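Local structure of chloramphenicol acetyltransferase (Bacteroides thetaiotaomicron, 2I9D) at residues I8-E11 / N12-R15; I181-G185 / R186-P190; G198-G202 / H203-L207; S150-D154 / L155-S159. The protein probably transfers an acetyl group from acetyl-coenzyme A to a hydroxyl group of the antibiotic chloramphenicol, working as a trimer of identical subunits. All coordinates share one frame; numbering follows the deposited sequence.

Interaction 1. Residues I8-E11 / N12-R15; sequences IDIE and NWER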
loop_
_atom_site.group_PDB
_atom_site.type_symbol
_atom_site.label_atom_id
_atom_site.label_comp_id
_atom_site.label_asym_id
_atom_site.label_seq_id
_atom_site.Cartn_x
_atom_site.Cartn_y
_atom_site.Cartn_z
ATOM N N ILE A 8 30.630 3.806 0.880
ATOM C CA ILE A 8 30.714 2.731 -0.102
ATOM C C ILE A 8 31.355 3.234 -1.380
ATOM O O ILE A 8 30.957 4.274 -1.903
ATOM C CB ILE A 8 29.320 2.060 -0.351
ATOM C CG1 ILE A 8 29.102 0.958 0.683
ATOM C CG2 ILE A 8 29.188 1.480 -1.763
ATOM C CD1 ILE A 8 27.806 1.076 1.293
ATOM N N ASP A 9 32.361 2.493 -1.850
ATOM C CA ASP A 9 32.939 2.726 -3.162
ATOM C C ASP A 9 31.946 2.279 -4.233
ATOM O O ASP A 9 31.801 1.087 -4.516
ATOM C CB ASP A 9 34.290 1.999 -3.297
ATOM C CG ASP A 9 34.939 2.167 -4.693
ATOM O OD1 ASP A 9 34.608 3.113 -5.469
ATOM O OD2 ASP A 9 35.802 1.314 -4.999
ATOM N N ILE A 10 31.267 3.259 -4.817
ATOM C CA ILE A 10 30.229 3.026 -5.816
ATOM C C ILE A 10 30.714 2.240 -7.045
ATOM O O ILE A 10 29.931 1.483 -7.637
ATOM C CB ILE A 10 29.569 4.366 -6.249
ATOM C CG1 ILE A 10 28.906 5.068 -5.046
ATOM C CG2 ILE A 10 28.551 4.167 -7.388
ATOM C CD1 ILE A 10 27.797 4.250 -4.333
ATOM N N GLU A 11 31.988 2.407 -7.420
ATOM C CA GLU A 11 32.516 1.772 -8.634
ATOM C C GLU A 11 32.593 0.263 -8.488
ATOM O O GLU A 11 32.183 -0.472 -9.376
ATOM C CB GLU A 11 33.870 2.354 -9.029
ATOM C CG GLU A 11 33.885 2.823 -10.486
ATOM C CD GLU A 11 32.701 3.744 -10.809
ATOM O OE1 GLU A 11 31.947 3.426 -11.764
ATOM O OE2 GLU A 11 32.518 4.768 -10.097
ATOM N N ASN A 12 33.105 -0.188 -7.354
ATOM C CA ASN A 12 32.865 -1.548 -6.900
ATOM C C ASN A 12 31.420 -1.586 -6.351
ATOM O O ASN A 12 30.579 -0.828 -6.850
ATOM C CB ASN A 12 33.977 -1.939 -5.942
ATOM C CG ASN A 12 35.366 -1.773 -6.597
ATOM O OD1 ASN A 12 35.633 -2.330 -7.664
ATOM N ND2 ASN A 12 36.221 -0.966 -5.987
ATOM N N TRP A 13 31.071 -2.412 -5.374
ATOM C CA TRP A 13 29.627 -2.498 -4.973
ATOM C C TRP A 13 28.745 -3.102 -6.070
ATOM O O TRP A 13 28.554 -2.528 -7.151
ATOM C CB TRP A 13 29.026 -1.150 -4.494
ATOM C CG TRP A 13 27.639 -1.279 -3.791
ATOM C CD1 TRP A 13 27.234 -2.292 -2.956
ATOM C CD2 TRP A 13 26.531 -0.354 -3.851
ATOM N NE1 TRP A 13 25.954 -2.065 -2.519
ATOM C CE2 TRP A 13 25.495 -0.887 -3.047
ATOM C CE3 TRP A 13 26.308 0.861 -4.515
ATOM C CZ2 TRP A 13 24.253 -0.242 -2.881
ATOM C CZ3 TRP A 13 25.072 1.506 -4.348
ATOM C CH2 TRP A 13 24.062 0.948 -3.535
ATOM N N GLU A 14 28.198 -4.270 -5.750
ATOM C CA GLU A 14 27.388 -5.050 -6.684
ATOM C C GLU A 14 26.105 -4.344 -7.151
ATOM O O GLU A 14 25.582 -4.657 -8.228
ATOM C CB GLU A 14 27.080 -6.437 -6.092
ATOM C CG GLU A 14 26.627 -6.460 -4.619
ATOM C CD GLU A 14 26.401 -7.886 -4.100
ATOM O OE1 GLU A 14 26.747 -8.857 -4.819
ATOM O OE2 GLU A 14 25.887 -8.051 -2.972
ATOM N N ARG A 15 25.624 -3.373 -6.365
ATOM C CA ARG A 15 24.374 -2.662 -6.692
ATOM C C ARG A 15 24.559 -1.288 -7.308
ATOM O O ARG A 15 23.596 -0.532 -7.418
ATOM C CB ARG A 15 23.447 -2.558 -5.479
ATOM C CG ARG A 15 22.888 -3.875 -4.986
ATOM C CD ARG A 15 21.833 -3.621 -3.896
ATOM N NE ARG A 15 20.615 -3.007 -4.430
ATOM C CZ ARG A 15 19.637 -3.687 -5.037
ATOM N NH1 ARG A 15 19.753 -5.007 -5.207
ATOM N NH2 ARG A 15 18.550 -3.055 -5.496
#
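W13 and I8 come together because each holds the branch that touches anti to its main-chain nitrogen: CG in the tryptophan (chi1 -167°) and CG2 in the isoleucine. The indole thus folds back against the start of the loop, where I8 CG2 meets W13 CG obliquely at 3.8 Å. I10 runs alongside the ring, pointing the same way, and its CD1 reaches W13 CE3 at 3.7 Å. R15 CB lies on the other side of the indole plane from I8 CG2, near the ring's rim. Branched aliphatic residues suit these positions, since their methyl groups can follow the outline of a wide flat ring. V80 touches I8, I10 and W13, and the ring of Y72 meets the indole almost parallel to it. With W13 cut down to an alanine, I8 and I10 would probably face a gap and the loop would be freer to shift. On the solvent side, D9 turns its carboxylate across the amide of N12, the two planes perpendicular. The bond from N12 ND2 to D9 OD2 is weak, bent to 120°, and its 2.5 Å length is doubtful. E11 N also donates weakly to D9 OD1 (3.3 Å), a short aspartate being well suited to reach the main chain two residues on. With both polar links weak, the first part of the loop is probably held more by apolar contact with the indole than by these bonds.

Interaction 2. Residues I181-G185 / R186-P190; sequences IIREG and RLVMP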
loop_
_atom_site.group_PDB
_atom_site.type_symbol
_atom_site.label_atom_id
_atom_site.label_comp_id
_atom_site.label_asym_id
_atom_site.label_seq_id
_atom_site.Cartn_x
_atom_site.Cartn_y
_atom_site.Cartn_z
ATOM N N ILE A 181 -3.585 -12.287 14.906
ATOM C CA ILE A 181 -4.905 -12.811 14.661
ATOM C C ILE A 181 -4.807 -14.292 14.244
ATOM O O ILE A 181 -3.855 -14.711 13.573
ATOM C CB ILE A 181 -5.594 -11.884 13.625
ATOM C CG1 ILE A 181 -6.528 -10.922 14.344
ATOM C CG2 ILE A 181 -6.319 -12.635 12.534
ATOM C CD1 ILE A 181 -7.057 -9.830 13.436
ATOM N N ILE A 182 -5.752 -15.089 14.716
ATOM C CA ILE A 182 -5.840 -16.500 14.317
ATOM C C ILE A 182 -6.435 -16.637 12.912
ATOM O O ILE A 182 -7.547 -16.188 12.654
ATOM C CB ILE A 182 -6.564 -17.371 15.398
ATOM C CG1 ILE A 182 -5.584 -17.642 16.542
ATOM C CG2 ILE A 182 -7.010 -18.722 14.823
ATOM C CD1 ILE A 182 -6.233 -17.785 17.840
ATOM N N ARG A 183 -5.635 -17.190 12.004
ATOM C CA ARG A 183 -6.061 -17.513 10.646
ATOM C C ARG A 183 -5.762 -18.975 10.343
ATOM O O ARG A 183 -4.597 -19.404 10.341
ATOM C CB ARG A 183 -5.357 -16.638 9.607
ATOM C CG ARG A 183 -6.258 -15.600 8.968
ATOM C CD ARG A 183 -5.871 -14.225 9.447
ATOM N NE ARG A 183 -6.695 -13.159 8.878
ATOM C CZ ARG A 183 -6.471 -12.570 7.706
ATOM N NH1 ARG A 183 -5.444 -12.949 6.942
ATOM N NH2 ARG A 183 -7.285 -11.603 7.300
ATOM N N GLU A 184 -6.831 -19.723 10.072
ATOM C CA GLU A 184 -6.780 -21.181 9.890
ATOM C C GLU A 184 -5.987 -21.877 11.011
ATOM O O GLU A 184 -5.048 -22.627 10.763
ATOM C CB GLU A 184 -6.269 -21.523 8.482
ATOM C CG GLU A 184 -7.070 -20.793 7.392
ATOM C CD GLU A 184 -6.799 -21.349 5.993
ATOM O OE1 GLU A 184 -7.363 -22.424 5.675
ATOM O OE2 GLU A 184 -6.035 -20.712 5.226
ATOM N N GLY A 185 -6.357 -21.564 12.251
ATOM C CA GLY A 185 -5.723 -22.146 13.433
ATOM C C GLY A 185 -4.334 -21.654 13.835
ATOM O O GLY A 185 -3.804 -22.136 14.846
ATOM N N ARG A 186 -3.745 -20.716 13.069
ATOM C CA ARG A 186 -2.404 -20.162 13.360
ATOM C C ARG A 186 -2.411 -18.647 13.601
ATOM O O ARG A 186 -3.132 -17.884 12.937
ATOM C CB ARG A 186 -1.392 -20.513 12.267
ATOM C CG ARG A 186 -1.525 -21.961 11.753
ATOM C CD ARG A 186 -0.180 -22.683 11.598
ATOM N NE ARG A 186 0.417 -23.022 12.897
ATOM C CZ ARG A 186 0.454 -24.248 13.429
ATOM N NH1 ARG A 186 -0.065 -25.290 12.777
ATOM N NH2 ARG A 186 1.028 -24.433 14.616
ATOM N N LEU A 187 -1.603 -18.224 14.568
ATOM C CA LEU A 187 -1.479 -16.814 14.885
ATOM C C LEU A 187 -0.562 -16.149 13.862
ATOM O O LEU A 187 0.570 -16.576 13.670
ATOM C CB LEU A 187 -0.976 -16.594 16.311
ATOM C CG LEU A 187 -1.188 -15.177 16.846
ATOM C CD1 LEU A 187 -2.689 -14.856 17.150
ATOM C CD2 LEU A 187 -0.288 -14.967 18.065
ATOM N N VAL A 188 -1.095 -15.126 13.194
ATOM C CA VAL A 188 -0.372 -14.350 12.175
ATOM C C VAL A 188 -0.578 -12.836 12.430
ATOM O O VAL A 188 -1.612 -12.413 12.985
ATOM C CB VAL A 188 -0.866 -14.693 10.730
ATOM C CG1 VAL A 188 -0.624 -16.161 10.380
ATOM C CG2 VAL A 188 -2.368 -14.362 10.573
HETATM N N MSE A 189 0.387 -12.024 12.018
HETATM C CA MSE A 189 0.259 -10.575 12.145
HETATM C C MSE A 189 0.773 -9.964 10.863
HETATM O O MSE A 189 1.600 -10.607 10.218
HETATM C CB MSE A 189 1.062 -10.070 13.334
HETATM C CG MSE A 189 2.533 -10.385 13.274
HETATM SE SE MSE A 189 3.462 -9.727 14.886
HETATM C CE MSE A 189 3.374 -7.796 14.460
ATOM N N PRO A 190 0.264 -8.761 10.462
ATOM C CA PRO A 190 0.805 -8.098 9.267
ATOM C C PRO A 190 1.970 -7.133 9.564
ATOM O O PRO A 190 2.023 -6.501 10.623
ATOM C CB PRO A 190 -0.417 -7.360 8.685
ATOM C CG PRO A 190 -1.317 -7.093 9.895
ATOM C CD PRO A 190 -0.850 -7.977 11.039
#
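R183 N donates to R186 O over 2.8 Å in a nearly straight bond (171°). The return bond, from R186 N to R183 O, is longer at 3.1 Å, and its donor stands well above the carbonyl plane. These two bonds close a type I' turn, the tight two-residue reversal of a beta hairpin, here joining strands 174-183 and 186-196. E184 and G185 both take positive phi at its corners; glycine adopts this readily, which suits G185, whereas E184 pays a backbone cost there. Farther along, I181 and V188 form a second hydrogen-bonded antiparallel pair. Between them I182 and L187 make a non-hydrogen-bonded pair, beside which L187 CA approaches I181 O at 3.4 Å as a CA-H...O contact. L187 holds CG anti to its main-chain nitrogen (chi1 -164°), which carries CD1 back over the partner strand to 3.5 Å from I181 N. On that face I182 CG1 meets L187 CD1 at 4.1 Å, the side chains crossing almost perpendicularly. On the other face the aliphatic part of R183 covers a valine, CD lying 3.7 Å from V188 CG2. The long arginine then carries its guanidinium onward to a cation-pi contact with Y156. At the turn, E184 N binds OE1 of E184 in the second subunit, while E184 OE2 accepts from E184 N of the third.

Interaction 3. Residues G198-G202 / H203-L207; sequences GFIDG and HHLSL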
loop_
_atom_site.group_PDB
_atom_site.type_symbol
_atom_site.label_atom_id
_atom_site.label_comp_id
_atom_site.label_asym_id
_atom_site.label_seq_id
_atom_site.Cartn_x
_atom_site.Cartn_y
_atom_site.Cartn_z
ATOM N N GLY A 198 16.727 1.206 -4.640
ATOM C CA GLY A 198 18.156 1.228 -4.969
ATOM C C GLY A 198 18.974 0.256 -4.131
ATOM O O GLY A 198 19.998 -0.251 -4.590
ATOM N N PHE A 199 18.493 -0.033 -2.921
ATOM C CA PHE A 199 19.198 -0.886 -1.961
ATOM C C PHE A 199 18.627 -2.284 -1.809
ATOM O O PHE A 199 19.327 -3.198 -1.370
ATOM C CB PHE A 199 19.217 -0.244 -0.558
ATOM C CG PHE A 199 19.892 1.099 -0.490
ATOM C CD1 PHE A 199 21.153 1.297 -1.043
ATOM C CD2 PHE A 199 19.285 2.164 0.189
ATOM C CE1 PHE A 199 21.790 2.537 -0.957
ATOM C CE2 PHE A 199 19.908 3.416 0.277
ATOM C CZ PHE A 199 21.163 3.605 -0.290
ATOM N N ILE A 200 17.342 -2.439 -2.113
ATOM C CA ILE A 200 16.594 -3.638 -1.744
ATOM C C ILE A 200 15.693 -4.045 -2.904
ATOM O O ILE A 200 14.960 -3.202 -3.442
ATOM C CB ILE A 200 15.761 -3.402 -0.437
ATOM C CG1 ILE A 200 16.684 -3.362 0.778
ATOM C CG2 ILE A 200 14.613 -4.473 -0.228
ATOM C CD1 ILE A 200 16.216 -2.395 1.855
ATOM N N ASP A 201 15.774 -5.327 -3.292
ATOM C CA ASP A 201 14.853 -5.918 -4.263
ATOM C C ASP A 201 13.940 -6.934 -3.590
ATOM O O ASP A 201 14.117 -7.254 -2.403
ATOM C CB ASP A 201 15.611 -6.643 -5.378
ATOM C CG ASP A 201 16.558 -5.728 -6.146
ATOM O OD1 ASP A 201 16.179 -4.578 -6.495
ATOM O OD2 ASP A 201 17.688 -6.187 -6.408
ATOM N N GLY A 202 12.990 -7.466 -4.370
ATOM C CA GLY A 202 12.067 -8.495 -3.903
ATOM C C GLY A 202 12.763 -9.592 -3.131
ATOM O O GLY A 202 12.268 -10.060 -2.090
ATOM N N HIS A 203 13.937 -9.973 -3.628
ATOM C CA HIS A 203 14.737 -11.063 -3.076
ATOM C C HIS A 203 15.163 -10.806 -1.625
ATOM O O HIS A 203 15.143 -11.716 -0.784
ATOM C CB HIS A 203 15.953 -11.331 -3.992
ATOM C CG HIS A 203 17.035 -12.148 -3.352
ATOM N ND1 HIS A 203 16.990 -13.525 -3.291
ATOM C CD2 HIS A 203 18.202 -11.781 -2.764
ATOM C CE1 HIS A 203 18.079 -13.973 -2.681
ATOM N NE2 HIS A 203 18.824 -12.933 -2.339
ATOM N N HIS A 204 15.522 -9.565 -1.321
ATOM C CA HIS A 204 15.933 -9.217 0.052
ATOM C C HIS A 204 14.729 -9.081 0.975
ATOM O O HIS A 204 14.802 -9.399 2.160
ATOM C CB HIS A 204 16.802 -7.966 0.036
ATOM C CG HIS A 204 17.875 -8.026 -0.993
ATOM N ND1 HIS A 204 17.803 -7.330 -2.181
ATOM C CD2 HIS A 204 19.024 -8.745 -1.041
ATOM C CE1 HIS A 204 18.877 -7.599 -2.904
ATOM N NE2 HIS A 204 19.631 -8.454 -2.233
ATOM N N LEU A 205 13.609 -8.648 0.409
ATOM C CA LEU A 205 12.356 -8.586 1.144
ATOM C C LEU A 205 11.878 -9.984 1.535
ATOM O O LEU A 205 11.399 -10.199 2.660
ATOM C CB LEU A 205 11.296 -7.865 0.311
ATOM C CG LEU A 205 11.554 -6.357 0.160
ATOM C CD1 LEU A 205 10.651 -5.699 -0.882
ATOM C CD2 LEU A 205 11.447 -5.637 1.513
ATOM N N SER A 206 12.010 -10.931 0.595
ATOM C CA SER A 206 11.723 -12.350 0.844
ATOM C C SER A 206 12.510 -12.881 2.052
ATOM O O SER A 206 11.929 -13.449 2.979
ATOM C CB SER A 206 12.075 -13.153 -0.406
ATOM O OG SER A 206 11.224 -14.243 -0.567
ATOM N N LEU A 207 13.830 -12.657 2.053
ATOM C CA LEU A 207 14.701 -13.059 3.172
ATOM C C LEU A 207 14.397 -12.341 4.459
ATOM O O LEU A 207 14.491 -12.944 5.537
ATOM C CB LEU A 207 16.183 -12.779 2.869
ATOM C CG LEU A 207 16.896 -13.214 1.603
ATOM C CD1 LEU A 207 18.386 -12.879 1.756
ATOM C CD2 LEU A 207 16.677 -14.719 1.302
#
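I200 lays its CG2 methyl against L205, 3.6 Å from CG, the two side chains lying roughly at right angles. Both are buried and both touch I195, so aliphatic residues suit this side of the helix start. H204 has its ring carbon CG anti to the carbonyl carbon (chi1 -48°), which swings the imidazole back toward the preceding loop. There ND1 accepts a 3.1 Å bond from D201 N, almost straight (171°) and in the ring plane. Since D201 is the N-cap and H204 is three residues on, this is one half of a capping box. The other half is missing: the aspartate carboxylate makes no capping bond, and OD2 instead forms a salt bridge with R15. Replacing H204 with a leucine would probably leave D201 N without this acceptor and loosen the hold on the aspartate's backbone. D201 O is gripped twice, by H204 N at 2.9 Å from above the carbonyl plane and by L205 N at 3.2 Å within it. S206 N then binds G202 O at 2.8 Å, continuing the first helical turn. D201 is the final residue of the HxxxD motif of the chloramphenicol acetyltransferase family, whose histidine, H197, is the predicted proton acceptor.

Interaction 4. Residues S150-D154 / L155-S159; sequences SATPD and LYFTS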
loop_
_atom_site.group_PDB
_atom_site.type_symbol
_atom_site.label_atom_id
_atom_site.label_comp_id
_atom_site.label_asym_id
_atom_site.label_seq_id
_atom_site.Cartn_x
_atom_site.Cartn_y
_atom_site.Cartn_z
ATOM N N SER A 150 6.103 1.320 13.738
ATOM C CA SER A 150 4.924 1.836 14.409
ATOM C C SER A 150 3.900 0.692 14.603
ATOM O O SER A 150 3.538 0.037 13.639
ATOM C CB SER A 150 4.356 2.995 13.586
ATOM O OG SER A 150 3.057 3.290 14.043
ATOM N N ALA A 151 3.477 0.435 15.852
ATOM C CA ALA A 151 2.522 -0.652 16.138
ATOM C C ALA A 151 1.084 -0.188 16.135
ATOM O O ALA A 151 0.776 0.858 16.702
ATOM C CB ALA A 151 2.832 -1.331 17.476
ATOM N N THR A 152 0.196 -0.970 15.514
ATOM C CA THR A 152 -1.218 -0.751 15.687
ATOM C C THR A 152 -1.811 -2.082 16.077
ATOM O O THR A 152 -2.359 -2.794 15.213
ATOM C CB THR A 152 -1.949 -0.089 14.439
ATOM O OG1 THR A 152 -1.957 -0.992 13.340
ATOM C CG2 THR A 152 -1.225 1.108 14.015
ATOM N N PRO A 153 -1.704 -2.426 17.382
ATOM C CA PRO A 153 -1.995 -3.771 17.853
ATOM C C PRO A 153 -3.449 -4.160 17.792
ATOM O O PRO A 153 -3.740 -5.349 17.908
ATOM C CB PRO A 153 -1.485 -3.766 19.308
ATOM C CG PRO A 153 -1.599 -2.324 19.734
ATOM C CD PRO A 153 -1.254 -1.545 18.486
ATOM N N ASP A 154 -4.336 -3.180 17.608
ATOM C CA ASP A 154 -5.785 -3.408 17.511
ATOM C C ASP A 154 -6.336 -3.339 16.072
ATOM O O ASP A 154 -7.566 -3.336 15.870
ATOM C CB ASP A 154 -6.554 -2.400 18.386
ATOM C CG ASP A 154 -6.202 -2.516 19.871
ATOM O OD1 ASP A 154 -6.089 -3.652 20.385
ATOM O OD2 ASP A 154 -6.035 -1.462 20.519
ATOM N N LEU A 155 -5.434 -3.276 15.087
ATOM C CA LEU A 155 -5.812 -3.205 13.690
ATOM C C LEU A 155 -5.086 -4.248 12.839
ATOM O O LEU A 155 -3.853 -4.291 12.816
ATOM C CB LEU A 155 -5.500 -1.804 13.143
ATOM C CG LEU A 155 -5.832 -1.501 11.668
ATOM C CD1 LEU A 155 -7.285 -1.856 11.334
ATOM C CD2 LEU A 155 -5.520 -0.040 11.305
ATOM N N TYR A 156 -5.861 -5.089 12.148
ATOM C CA TYR A 156 -5.313 -5.958 11.104
ATOM C C TYR A 156 -5.468 -5.179 9.798
ATOM O O TYR A 156 -6.547 -4.629 9.502
ATOM C CB TYR A 156 -6.014 -7.339 11.037
ATOM C CG TYR A 156 -5.143 -8.382 10.331
ATOM C CD1 TYR A 156 -4.270 -9.189 11.058
ATOM C CD2 TYR A 156 -5.146 -8.505 8.932
ATOM C CE1 TYR A 156 -3.434 -10.126 10.415
ATOM C CE2 TYR A 156 -4.306 -9.419 8.268
ATOM C CZ TYR A 156 -3.462 -10.236 9.022
ATOM O OH TYR A 156 -2.643 -11.154 8.410
ATOM N N PHE A 157 -4.378 -5.061 9.045
ATOM C CA PHE A 157 -4.419 -4.329 7.760
ATOM C C PHE A 157 -3.780 -5.222 6.696
ATOM O O PHE A 157 -2.955 -6.084 7.024
ATOM C CB PHE A 157 -3.675 -2.993 7.867
ATOM C CG PHE A 157 -2.261 -3.110 8.442
ATOM C CD1 PHE A 157 -1.188 -3.515 7.627
ATOM C CD2 PHE A 157 -1.996 -2.789 9.794
ATOM C CE1 PHE A 157 0.122 -3.623 8.145
ATOM C CE2 PHE A 157 -0.679 -2.892 10.322
ATOM C CZ PHE A 157 0.381 -3.307 9.484
ATOM N N THR A 158 -4.149 -5.013 5.433
ATOM C CA THR A 158 -3.508 -5.750 4.354
ATOM C C THR A 158 -2.511 -4.884 3.595
ATOM O O THR A 158 -1.731 -5.400 2.778
ATOM C CB THR A 158 -4.524 -6.320 3.341
ATOM O OG1 THR A 158 -5.487 -5.315 3.020
ATOM C CG2 THR A 158 -5.222 -7.531 3.905
ATOM N N SER A 159 -2.533 -3.577 3.869
ATOM C CA SER A 159 -1.658 -2.633 3.230
ATOM C C SER A 159 -1.489 -1.366 4.080
ATOM O O SER A 159 -2.470 -0.799 4.560
ATOM C CB SER A 159 -2.253 -2.282 1.866
ATOM O OG SER A 159 -1.537 -1.232 1.230
#
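A type I beta turn from T152 to L155 reverses the chain beyond strand 146-151, and L155 N closes it by donating to T152 O over 3.1 Å. The bond is fairly straight at the hydrogen (159°), although its donor stands above the carbonyl plane. P153 suits the first corner because its ring already fixes the phi required there; D154 takes the second corner, its side chain packing on S206 of the second subunit. T152 and L155 then lie side by side, pointing the same way, with T152 OG1 3.6 Å from L155 CB. A chi1 of 67° places that hydroxyl between the main-chain nitrogen and carbonyl carbon of T152, where it also meets the edge of the F157 ring, 3.8 Å from CE2. Threonine suits this buried place, because its hydroxyl can lie against L155 and F157 and still make a weak hydrogen bond to A177 O. The ring of F157 crosses T152 nearly at a right angle, and S159 N lies at another point of its edge, in the ring plane. L155 packs on S34 of the second subunit, and S159 pairs with a strand of that chain, carrying the sheet across the interface. Within its own subunit the loop lies along strand 174-183, with F157 resting on P190 and A192 of strand 186-196.

Overall arrangement
From the N terminus, the four contacts follow in series, none nested in or crossing another. Interaction 1 closes the loop between strand 5-7 and helix 16-22; interaction 4 closes the turn after strand 146-151; interaction 2 closes the hairpin of strands 174-183 and 186-196; interaction 3 starts helix 202-216. Interactions 1 and 3, their centres about 17 Å apart, meet through R15, which forms a salt bridge with D201 and probably a hydrogen bond to G198 O, tying the N-terminal loop to the predicted active-site motif. Interactions 2 and 4, about 13 Å apart between centres, meet where P190 packs on Y156 and F157, and I181 on Y156. Interactions 2, 3 and 4 all reach neighbouring subunits, while interaction 1 touches none.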